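Local coordinates for outer membrane protein (Tpn50) (PDB 3OON) that probably ties the outer membrane to the cell wall by binding peptidoglycan through this OmpA-like C-terminal domain, at residues I51-H56 against V117-L122. Sequence-based numbering, arbitrary orientation.
Sequences ILIEGH and VEITIL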
loop_
_atom_site.group_PDB
_atom_site.type_symbol
_atom_site.label_atom_id
_atom_site.label_comp_id
_atom_site.label_asym_id
_atom_site.label_seq_id
_atom_site.Cartn_x
_atom_site.Cartn_y
_atom_site.Cartn_z
ATOM N N ILE A 51 10.728 4.410 11.773
ATOM C CA ILE A 51 10.755 4.125 10.333
ATOM C C ILE A 51 12.169 4.143 9.761
ATOM O O ILE A 51 13.061 4.795 10.295
ATOM C CB ILE A 51 9.842 5.072 9.488
ATOM C CG1 ILE A 51 10.319 6.526 9.541
ATOM C CG2 ILE A 51 8.360 4.956 9.906
ATOM C CD1 ILE A 51 9.575 7.427 8.534
ATOM N N LEU A 52 12.357 3.421 8.668
ATOM C CA LEU A 52 13.620 3.430 7.936
ATOM C C LEU A 52 13.333 3.932 6.533
ATOM O O LEU A 52 12.440 3.393 5.859
ATOM C CB LEU A 52 14.187 2.006 7.876
ATOM C CG LEU A 52 15.267 1.713 6.829
ATOM C CD1 LEU A 52 16.556 2.433 7.183
ATOM C CD2 LEU A 52 15.513 0.213 6.774
ATOM N N ILE A 53 14.066 4.959 6.099
ATOM C CA ILE A 53 13.879 5.528 4.771
ATOM C C ILE A 53 15.139 5.269 3.969
ATOM O O ILE A 53 16.239 5.671 4.386
ATOM C CB ILE A 53 13.607 7.045 4.793
ATOM C CG1 ILE A 53 12.485 7.382 5.782
ATOM C CG2 ILE A 53 13.293 7.542 3.364
ATOM C CD1 ILE A 53 12.092 8.854 5.790
ATOM N N GLU A 54 14.981 4.602 2.828
ATOM C CA GLU A 54 16.116 4.166 2.012
ATOM C C GLU A 54 16.081 4.820 0.639
ATOM O O GLU A 54 15.055 4.754 -0.062
ATOM C CB GLU A 54 16.112 2.642 1.867
ATOM C CG GLU A 54 16.207 1.907 3.199
ATOM C CD GLU A 54 16.164 0.411 3.040
ATOM O OE1 GLU A 54 15.053 -0.166 3.081
ATOM O OE2 GLU A 54 17.244 -0.191 2.871
ATOM N N GLY A 55 17.184 5.471 0.282
ATOM C CA GLY A 55 17.298 6.223 -0.967
ATOM C C GLY A 55 18.193 5.513 -1.963
ATOM O O GLY A 55 19.042 4.686 -1.584
ATOM N N HIS A 56 18.004 5.844 -3.240
ATOM C CA HIS A 56 18.721 5.204 -4.325
ATOM C C HIS A 56 19.072 6.186 -5.432
ATOM O O HIS A 56 18.373 7.189 -5.667
ATOM C CB HIS A 56 17.899 4.054 -4.935
ATOM C CG HIS A 56 17.484 3.009 -3.948
ATOM N ND1 HIS A 56 18.220 1.867 -3.716
ATOM C CD2 HIS A 56 16.407 2.934 -3.132
ATOM C CE1 HIS A 56 17.615 1.133 -2.800
ATOM N NE2 HIS A 56 16.510 1.758 -2.430
ATOM N N VAL A 117 12.288 4.879 -3.741
ATOM C CA VAL A 117 12.412 5.149 -2.312
ATOM C C VAL A 117 11.632 4.054 -1.616
ATOM O O VAL A 117 10.592 3.598 -2.105
ATOM C CB VAL A 117 11.842 6.538 -1.881
ATOM C CG1 VAL A 117 12.123 6.806 -0.390
ATOM C CG2 VAL A 117 12.431 7.664 -2.686
ATOM N N GLU A 118 12.145 3.609 -0.481
ATOM C CA GLU A 118 11.414 2.676 0.334
ATOM C C GLU A 118 11.329 3.285 1.704
ATOM O O GLU A 118 12.273 3.947 2.155
ATOM C CB GLU A 118 12.110 1.319 0.413
ATOM C CG GLU A 118 12.111 0.536 -0.891
ATOM C CD GLU A 118 13.374 0.768 -1.695
ATOM O OE1 GLU A 118 14.482 0.743 -1.090
ATOM O OE2 GLU A 118 13.256 0.979 -2.925
ATOM N N ILE A 119 10.191 3.074 2.348
ATOM C CA ILE A 119 10.027 3.403 3.747
ATOM C C ILE A 119 9.491 2.155 4.441
ATOM O O ILE A 119 8.481 1.571 4.009
ATOM C CB ILE A 119 9.053 4.564 3.952
ATOM C CG1 ILE A 119 9.604 5.854 3.336
ATOM C CG2 ILE A 119 8.783 4.770 5.450
ATOM C CD1 ILE A 119 8.650 7.049 3.398
ATOM N N THR A 120 10.165 1.730 5.498
ATOM C CA THR A 120 9.713 0.574 6.264
ATOM C C THR A 120 9.168 1.004 7.623
ATOM O O THR A 120 9.855 1.687 8.381
ATOM C CB THR A 120 10.833 -0.462 6.425
ATOM O OG1 THR A 120 11.289 -0.863 5.125
ATOM C CG2 THR A 120 10.336 -1.707 7.171
ATOM N N ILE A 121 7.931 0.610 7.911
ATOM C CA ILE A 121 7.363 0.811 9.242
ATOM C C ILE A 121 7.928 -0.314 10.087
ATOM O O ILE A 121 7.551 -1.479 9.924
ATOM C CB ILE A 121 5.825 0.792 9.243
ATOM C CG1 ILE A 121 5.283 1.817 8.237
ATOM C CG2 ILE A 121 5.296 1.103 10.649
ATOM C CD1 ILE A 121 3.784 1.682 7.954
ATOM N N LEU A 122 8.878 0.035 10.950
ATOM C CA LEU A 122 9.638 -0.963 11.698
ATOM C C LEU A 122 8.809 -1.549 12.822
ATOM O O LEU A 122 8.095 -0.829 13.520
ATOM C CB LEU A 122 10.932 -0.358 12.256
ATOM C CG LEU A 122 11.901 0.243 11.234
ATOM C CD1 LEU A 122 13.025 0.964 11.955
ATOM C CD2 LEU A 122 12.455 -0.827 10.262
HETATM O O HOH W 1 12.842 1.030 3.893
#
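His-56 meets Glu-118 edge-on: its NE2 donates to Glu-118 OE1 over 2.6 Å, the acceptor lying in the plane of the imidazole and offering its syn lone pair. Carboxylate and ring planes are 56° apart. A bend in the Glu-118 chain (chi2 94°) turns the acid across toward the neighbouring strand, where the histidine stands. Arg-116 forms a salt bridge with Glu-118 OE2, and the Trp-97 ring meets the imidazole nearly parallel, so neighbours hold both groups. Glu-54 rises from the same face as an extended chain; its OE2 accepts from Trp-97 NE1, while OE1 stays 4.3 Å from Glu-118 OE1, a proximity of like charges probably offset by His-56 and Arg-116. A water fills the next place along this face, donating to Glu-54 OE1 (2.6 Å) and Leu-52 O and accepting from Thr-120 OG1. These are neighbouring antiparallel strands in the mixed sheet of the OmpA C-terminal fold, strand 51-55 lying between 114-122 and the parallel 92-96. Leu-52 with Thr-120 and Glu-54 with Glu-118 are the hydrogen-bonded pairs, the shortest backbone bond running from Thr-120 N to Leu-52 O (2.8 Å). On the other face Ile-51, Ile-53 and Ile-119 touch helix 63-83, and Val-117 beside them touches strand 12-20. Ile-53 puts CG2 against Val-117 CG1 (4.0 Å) and also touches Ile-119 CG1; with Ile-51 CG1 set between its backbone N and carbonyl carbon (chi1 65°), CD1 reaches Ile-119 CG2 (4.1 Å). At the other end, Leu-122 reaches back across the strand gap, CD1 over the Ile-51 backbone and CD2 against Leu-52 CB (4.1 Å).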